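Local coordinates for protein type I polyketide synthase PikAII (Streptomyces venezuelae, PDB 3QP9) that belongs to the C2 type of ketoreductase in modular polyketide synthases and probably epimerises the alpha-substituent of a beta-keto intermediate rather than reducing it, at residues 437-442 / 484-489; 399-404 / 421-426; 28-33 / 233-238. One frame throughout, in Å; residues are numbered along the deposited sequence.

Contact 1: 437-442 / 484-489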
# COMPACT_ATOMS: atom_id res chain seq x y z
N THR A 437 -13.15 -1.19 -3.61
CA THR A 437 -12.32 -0.66 -4.70
C THR A 437 -11.33 0.20 -3.99
O THR A 437 -11.74 0.93 -3.07
CB THR A 437 -13.19 0.18 -5.69
OG1 THR A 437 -14.11 -0.68 -6.39
CG2 THR A 437 -12.35 0.92 -6.74
N SER A 438 -10.02 0.08 -4.32
CA SER A 438 -9.07 1.07 -3.86
C SER A 438 -8.64 1.93 -5.06
O SER A 438 -8.09 1.43 -6.11
CB SER A 438 -7.89 0.42 -3.23
OG SER A 438 -6.99 1.43 -2.76
N VAL A 439 -8.82 3.23 -4.95
CA VAL A 439 -8.27 4.08 -6.00
C VAL A 439 -7.01 4.84 -5.53
O VAL A 439 -7.03 5.61 -4.55
CB VAL A 439 -9.31 5.08 -6.51
CG1 VAL A 439 -8.71 5.90 -7.58
CG2 VAL A 439 -10.58 4.30 -7.13
N ALA A 440 -5.88 4.65 -6.22
CA ALA A 440 -4.62 5.30 -5.77
C ALA A 440 -4.48 6.59 -6.55
O ALA A 440 -4.21 6.57 -7.70
CB ALA A 440 -3.45 4.40 -6.06
N TRP A 441 -4.56 7.73 -5.89
CA TRP A 441 -4.59 9.02 -6.54
C TRP A 441 -3.28 9.74 -6.46
O TRP A 441 -2.50 9.60 -5.50
CB TRP A 441 -5.57 9.92 -5.81
CG TRP A 441 -7.02 9.46 -5.80
CD1 TRP A 441 -7.70 8.85 -4.76
CD2 TRP A 441 -8.02 9.75 -6.80
NE1 TRP A 441 -9.02 8.68 -5.09
CE2 TRP A 441 -9.26 9.28 -6.31
CE3 TRP A 441 -7.98 10.38 -8.05
CZ2 TRP A 441 -10.49 9.38 -7.05
CZ3 TRP A 441 -9.20 10.54 -8.79
CH2 TRP A 441 -10.41 9.98 -8.31
N SER A 442 -3.01 10.53 -7.49
CA SER A 442 -2.00 11.51 -7.37
C SER A 442 -2.64 12.71 -6.72
O SER A 442 -3.85 12.80 -6.69
CB SER A 442 -1.36 11.84 -8.76
OG SER A 442 -2.29 12.43 -9.61
N THR A 484 -11.62 -2.55 -9.29
CA THR A 484 -11.33 -2.93 -7.91
C THR A 484 -10.02 -2.29 -7.44
O THR A 484 -9.90 -1.92 -6.29
CB THR A 484 -11.47 -4.48 -7.69
OG1 THR A 484 -11.47 -4.78 -6.28
CG2 THR A 484 -10.38 -5.18 -8.26
N ALA A 485 -9.05 -2.06 -8.33
CA ALA A 485 -7.78 -1.44 -7.93
C ALA A 485 -7.38 -0.70 -9.21
O ALA A 485 -7.23 -1.34 -10.26
CB ALA A 485 -6.78 -2.52 -7.53
N VAL A 486 -7.33 0.63 -9.17
CA VAL A 486 -6.89 1.40 -10.33
C VAL A 486 -6.05 2.60 -9.80
O VAL A 486 -6.25 3.02 -8.69
CB VAL A 486 -8.10 1.88 -11.11
CG1 VAL A 486 -8.97 2.79 -10.26
CG2 VAL A 486 -7.67 2.55 -12.45
N THR A 487 -5.10 3.10 -10.56
CA THR A 487 -4.36 4.34 -10.21
C THR A 487 -4.87 5.48 -11.13
O THR A 487 -4.88 5.34 -12.33
CB THR A 487 -2.88 4.17 -10.47
OG1 THR A 487 -2.44 3.17 -9.58
CG2 THR A 487 -2.04 5.48 -10.25
N ILE A 488 -5.18 6.65 -10.56
CA ILE A 488 -5.62 7.76 -11.37
C ILE A 488 -4.58 8.86 -11.11
O ILE A 488 -4.52 9.39 -10.04
CB ILE A 488 -6.95 8.20 -10.93
CG1 ILE A 488 -7.92 7.00 -11.13
CG2 ILE A 488 -7.45 9.42 -11.89
CD1 ILE A 488 -9.33 7.35 -10.82
N ALA A 489 -3.85 9.23 -12.14
CA ALA A 489 -2.79 10.20 -11.98
C ALA A 489 -2.48 10.89 -13.33
O ALA A 489 -2.64 10.29 -14.40
CB ALA A 489 -1.55 9.47 -11.39
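Two neighbouring parallel strands of the Rossmann-like ketoreductase fold meet here, S438 pairing with A485, V439 with V486, A440 with T487 and W441 with I488. The chain leaves 437-442 and passes through helices 453-460 and 468-481 before it returns as 484-489, a beta-alpha-beta crossover of the kind this family uses. The axes run 4.7 Å apart and diverge by 20°. The ladder of backbone bonds alternates in direction: S438 N gives to T484 O at 2.8 Å, and A440 N gives to V486 O at 3.0 Å. S438 O and A440 O in turn receive V486 N and I488 N, and S442 N closes the ladder on I488 O.

The face that carries V439, V486, W441 and I488 is apolar and faces helix 468-481, where L475 touches both V439 and W441, so branched aliphatic and aromatic residues suit it. V439 and V486 stand side by side, with V439 CG2 3.8 Å from V486 CG1. I488 touches both V439 and W441. Its chi1 of -61° sets CG1 beside its own backbone N and carries CD1 back toward V439, whose CG1 it meets at 3.6 Å. The same methyl sits over a face of the W441 indole, 4.1 Å from the centroid of the six-membered ring, as a CH-pi contact. At the outer rim of the ring, I488 CG2 lies 3.7 Å from W441 CZ3. The indole also meets the F400 ring, and W444 edge-to-face.

The other face carries S438, A440, A485 and T487. Here the S438 hydroxyl bonds to D423 of the preceding helix, and the A440 methyl, CB, lies 3.9 Å from T487 OG1.

Contact 2: 399-404 / 421-426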
# COMPACT_ATOMS: atom_id res chain seq x y z
N LEU A 399 -12.09 3.01 -1.15
CA LEU A 399 -10.92 3.58 -0.42
C LEU A 399 -10.08 4.53 -1.24
O LEU A 399 -9.65 4.22 -2.41
CB LEU A 399 -10.05 2.38 0.03
CG LEU A 399 -10.88 1.26 0.68
CD1 LEU A 399 -9.92 0.04 1.19
CD2 LEU A 399 -11.65 1.82 1.92
N PHE A 400 -9.80 5.69 -0.67
CA PHE A 400 -8.90 6.66 -1.29
C PHE A 400 -7.48 6.37 -0.83
O PHE A 400 -7.13 6.65 0.30
CB PHE A 400 -9.33 8.12 -0.94
CG PHE A 400 -10.44 8.66 -1.84
CD1 PHE A 400 -11.51 7.88 -2.19
CD2 PHE A 400 -10.40 9.98 -2.32
CE1 PHE A 400 -12.52 8.40 -3.02
CE2 PHE A 400 -11.41 10.48 -3.17
CZ PHE A 400 -12.43 9.74 -3.53
N SER A 401 -6.66 5.83 -1.76
CA SER A 401 -5.29 5.55 -1.52
C SER A 401 -4.46 6.57 -2.32
O SER A 401 -4.96 7.64 -2.72
CB SER A 401 -5.05 4.08 -1.95
OG SER A 401 -3.68 3.66 -2.00
N SER A 402 -3.21 6.24 -2.60
CA SER A 402 -2.26 7.26 -3.08
C SER A 402 -1.22 6.60 -3.96
O SER A 402 -0.82 5.48 -3.68
CB SER A 402 -1.58 7.91 -1.89
OG SER A 402 -0.36 8.50 -2.26
N VAL A 403 -0.75 7.32 -4.96
CA VAL A 403 0.38 6.88 -5.74
C VAL A 403 1.65 6.56 -4.85
O VAL A 403 2.57 5.92 -5.35
CB VAL A 403 0.75 7.87 -6.89
CG1 VAL A 403 -0.41 8.03 -7.94
CG2 VAL A 403 1.16 9.30 -6.34
N ALA A 404 1.66 6.96 -3.57
CA ALA A 404 2.83 6.67 -2.65
C ALA A 404 2.85 5.15 -2.41
O ALA A 404 3.91 4.53 -2.33
CB ALA A 404 2.69 7.40 -1.31
N PHE A 421 -2.01 -0.66 2.55
CA PHE A 421 -2.92 -1.60 3.21
C PHE A 421 -4.26 -1.51 2.55
O PHE A 421 -4.98 -2.59 2.39
CB PHE A 421 -3.07 -1.30 4.71
CG PHE A 421 -4.02 -2.22 5.42
CD1 PHE A 421 -3.56 -3.45 5.91
CD2 PHE A 421 -5.37 -1.83 5.61
CE1 PHE A 421 -4.44 -4.31 6.56
CE2 PHE A 421 -6.20 -2.63 6.24
CZ PHE A 421 -5.75 -3.89 6.76
N LEU A 422 -4.65 -0.27 2.15
CA LEU A 422 -5.95 -0.06 1.37
C LEU A 422 -6.00 -0.81 0.08
O LEU A 422 -7.04 -1.48 -0.29
CB LEU A 422 -6.16 1.45 1.10
CG LEU A 422 -6.00 2.37 2.28
CD1 LEU A 422 -6.27 3.79 1.87
CD2 LEU A 422 -7.09 1.96 3.37
N ASP A 423 -4.90 -0.70 -0.70
CA ASP A 423 -4.80 -1.36 -1.99
C ASP A 423 -4.84 -2.88 -1.78
O ASP A 423 -5.50 -3.62 -2.50
CB ASP A 423 -3.53 -0.99 -2.75
CG ASP A 423 -3.44 0.45 -3.08
OD1 ASP A 423 -2.30 0.94 -3.10
OD2 ASP A 423 -4.46 1.09 -3.53
N ALA A 424 -4.24 -3.37 -0.71
CA ALA A 424 -4.36 -4.82 -0.44
C ALA A 424 -5.71 -5.33 -0.02
O ALA A 424 -6.01 -6.49 -0.29
CB ALA A 424 -3.36 -5.25 0.67
N LEU A 425 -6.44 -4.56 0.80
CA LEU A 425 -7.86 -4.89 1.12
C LEU A 425 -8.59 -5.13 -0.16
O LEU A 425 -9.38 -6.07 -0.25
CB LEU A 425 -8.51 -3.77 1.94
CG LEU A 425 -8.18 -3.61 3.43
CD1 LEU A 425 -8.97 -2.43 3.97
CD2 LEU A 425 -8.55 -4.85 4.28
N ALA A 426 -8.35 -4.31 -1.19
CA ALA A 426 -9.05 -4.50 -2.45
C ALA A 426 -8.74 -5.82 -3.18
O ALA A 426 -9.53 -6.30 -4.02
CB ALA A 426 -8.85 -3.30 -3.35
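The S401 hydroxyl approaches the D423 carboxylate obliquely, ahead of both oxygens and raised from their plane, with S401 OG 3.1 Å from D423 OD2 and 3.2 Å from D423 OD1. This is one weak, shared interaction, its proton not assigned to either oxygen; T419 O is a further weak partner of the hydroxyl. Closer to the plane, OD2 also meets the hydroxyl of S438 on the next strand. The other flat group, the F400 ring, leaves from the opposite side of strand 396-402 and meets W441, so only the F400 backbone faces the helix.

Below the polar pair the contact is leucine against leucine. With chi1 of L422 at -49°, CG stands anti to the carbonyl carbon, beside the backbone N, and L422 CD1 ends 3.4 Å from F400 O. L399 CD1 lies 3.8 Å from L425 CD1, the two side chains crossing at about a right angle. A377 of helix 363-386 touches both L399 and L422.

The helix packs on the sheet of the Rossmann-like fold, its direction 128° from that of strand 399-402, within the beta-alpha-beta unit that ends in strand 435-441. A serine suits each position, 401 and 438, because its short side chain carries a hydroxyl to the carboxylate, and two hydroxyls there are consistent with a charged D423 tying helix to strands.

Contact 3: 28-33 / 233-238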
# COMPACT_ATOMS: atom_id res chain seq x y z
N TRP A 28 -5.44 9.14 -17.68
CA TRP A 28 -4.94 9.10 -16.28
C TRP A 28 -5.05 7.69 -15.63
O TRP A 28 -4.68 7.56 -14.49
CB TRP A 28 -5.74 10.07 -15.38
CG TRP A 28 -5.69 11.51 -15.77
CD1 TRP A 28 -4.93 12.07 -16.74
CD2 TRP A 28 -6.37 12.57 -15.12
NE1 TRP A 28 -5.19 13.42 -16.79
CE2 TRP A 28 -6.01 13.76 -15.77
CE3 TRP A 28 -7.30 12.63 -14.08
CZ2 TRP A 28 -6.52 15.03 -15.38
CZ3 TRP A 28 -7.79 13.89 -13.68
CH2 TRP A 28 -7.37 15.07 -14.33
N ARG A 29 -5.65 6.70 -16.33
CA ARG A 29 -5.84 5.39 -15.71
C ARG A 29 -4.67 4.43 -15.86
O ARG A 29 -4.20 4.20 -16.96
CB ARG A 29 -7.13 4.70 -16.30
CG ARG A 29 -8.38 5.47 -16.10
CD ARG A 29 -9.55 4.81 -17.01
NE ARG A 29 -9.52 3.35 -16.84
CZ ARG A 29 -10.04 2.69 -15.79
NH1 ARG A 29 -9.97 1.36 -15.73
NH2 ARG A 29 -10.76 3.34 -14.86
N TYR A 30 -4.13 3.92 -14.71
CA TYR A 30 -3.00 2.97 -14.68
C TYR A 30 -3.39 1.85 -13.82
O TYR A 30 -4.36 1.99 -13.02
CB TYR A 30 -1.69 3.60 -14.13
CG TYR A 30 -1.29 4.78 -15.00
CD1 TYR A 30 -1.82 6.04 -14.76
CD2 TYR A 30 -0.56 4.59 -16.14
CE1 TYR A 30 -1.52 7.17 -15.58
CE2 TYR A 30 -0.19 5.73 -16.98
CZ TYR A 30 -0.73 6.98 -16.67
OH TYR A 30 -0.41 8.02 -17.48
N ARG A 31 -2.68 0.73 -13.91
CA ARG A 31 -2.94 -0.31 -12.89
C ARG A 31 -1.71 -1.08 -12.73
O ARG A 31 -0.81 -1.06 -13.61
CB ARG A 31 -4.08 -1.25 -13.40
CG ARG A 31 -3.81 -1.89 -14.83
CD ARG A 31 -4.62 -3.24 -15.18
NE ARG A 31 -4.92 -3.22 -16.60
CZ ARG A 31 -4.25 -3.82 -17.58
NH1 ARG A 31 -4.67 -3.63 -18.82
NH2 ARG A 31 -3.24 -4.63 -17.38
N ILE A 32 -1.69 -1.94 -11.72
CA ILE A 32 -0.52 -2.82 -11.50
C ILE A 32 -0.67 -4.19 -12.16
O ILE A 32 -1.66 -4.84 -12.00
CB ILE A 32 -0.17 -2.96 -9.96
CG1 ILE A 32 0.47 -1.64 -9.42
CG2 ILE A 32 0.84 -4.15 -9.65
CD1 ILE A 32 1.83 -1.30 -10.01
N ASP A 33 0.29 -4.59 -13.00
CA ASP A 33 0.16 -5.93 -13.64
C ASP A 33 1.38 -6.73 -13.18
O ASP A 33 2.35 -6.14 -12.70
CB ASP A 33 0.16 -5.79 -15.18
CG ASP A 33 -0.84 -6.70 -15.81
OD1 ASP A 33 -1.59 -6.24 -16.71
OD2 ASP A 33 -0.94 -7.89 -15.35
N LEU A 233 3.80 -1.16 -13.58
CA LEU A 233 2.71 -0.19 -13.78
C LEU A 233 2.42 -0.02 -15.26
O LEU A 233 3.31 0.29 -16.03
CB LEU A 233 3.11 1.15 -13.15
CG LEU A 233 2.01 2.20 -13.27
CD1 LEU A 233 1.03 1.79 -12.12
CD2 LEU A 233 2.70 3.56 -12.99
N VAL A 234 1.21 -0.35 -15.69
CA VAL A 234 0.85 -0.22 -17.07
C VAL A 234 -0.40 0.65 -17.26
O VAL A 234 -1.20 0.88 -16.33
CB VAL A 234 0.58 -1.65 -17.74
CG1 VAL A 234 1.92 -2.56 -17.65
CG2 VAL A 234 -0.61 -2.28 -17.11
N ARG A 235 -0.65 1.10 -18.49
CA ARG A 235 -1.92 1.81 -18.74
C ARG A 235 -3.08 0.88 -18.63
O ARG A 235 -3.03 -0.29 -19.06
CB ARG A 235 -1.97 2.40 -20.17
CG ARG A 235 -1.21 3.67 -20.24
CD ARG A 235 -1.40 4.48 -21.51
NE ARG A 235 -0.40 5.55 -21.42
CZ ARG A 235 -0.56 6.68 -20.74
NH1 ARG A 235 0.44 7.58 -20.70
NH2 ARG A 235 -1.72 6.90 -20.13
N ALA A 236 -4.12 1.37 -18.01
CA ALA A 236 -5.37 0.65 -17.90
C ALA A 236 -6.45 1.36 -18.71
O ALA A 236 -7.45 1.78 -18.17
CB ALA A 236 -5.79 0.53 -16.43
N SER A 237 -6.23 1.56 -20.00
CA SER A 237 -7.22 2.32 -20.76
C SER A 237 -8.63 1.58 -20.91
O SER A 237 -8.75 0.39 -20.59
CB SER A 237 -6.58 2.87 -22.06
OG SER A 237 -5.64 3.90 -21.67
N LEU A 238 -9.71 2.30 -21.26
CA LEU A 238 -11.01 1.62 -21.56
C LEU A 238 -11.14 1.27 -23.03
O LEU A 238 -11.47 0.12 -23.39
CB LEU A 238 -12.24 2.43 -21.10
CG LEU A 238 -12.39 2.84 -19.62
CD1 LEU A 238 -13.81 3.35 -19.38
CD2 LEU A 238 -12.11 1.71 -18.62
O HOH W 1 -4.18 5.46 -19.33
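R29 O is gripped twice: A236 N donates to it at 3.0 Å from well above the carbonyl plane, and a water donates at 2.7 Å. That water also accepts from R235 NH2 and, more loosely, from S237 OG, so one molecule links R29 to R235 and S237 on the opposing segment. R29 returns the favour with its side chain. A bend at chi3 (46°) brings NE round to A236 O at 2.9 Å, nearly in line with the carbonyl, while D483 takes the far end of the guanidinium in a salt bridge. L238 CD2 covers one face of that group, 3.5 Å from R29 NE, and a long basic chain suits a place where backbone, acid and methyl must all be met.

Further along, R31 and V234 form the antiparallel hydrogen-bonded pair, R31 N giving to V234 O at 2.8 Å and V234 N to R31 O. R31 folds its aliphatic part over A236, with R31 CG 3.5 Å from A236 CB.

On the other side, Y30 and R235 run side by side although their backbones send them apart. Y30 CE2 lies over a face of the R235 guanidinium, the planes 49° apart; W493 bonds the tyrosine hydroxyl and E514 pairs with the arginine. Next to them I32 CD1 packs on L233 CD1 at 3.8 Å. Strand 29-36, near the N-terminus, so pairs antiparallel with strand 227-235 and also borders strand 485-488, a seam consistent with the two Rossmann-like subdomains of modular ketoreductases.

The three contacts follow one another across the strands. Contacts 1 and 2 have centres about 7 Å apart, and strands 435-441 and 396-402 are neighbours: S438 OG meets D423 OD2 at 2.7 Å, probably as a hydrogen bond, and S401 N probably bonds V439 O at 2.8 Å. On the other flank, contact 3 adjoins contact 1, centres about 10 Å apart, through T487 N to Y30 O at 2.8 Å, another probable bond. Contacts 2 and 3 do not touch; their nearest atoms are about 7 Å apart, with 437-442 / 484-489 joining them. Contact 2 and segment 437-442 fall in the ketoreductase region; strand 29-36, paired with 227-235, borders 485-488 on its other side.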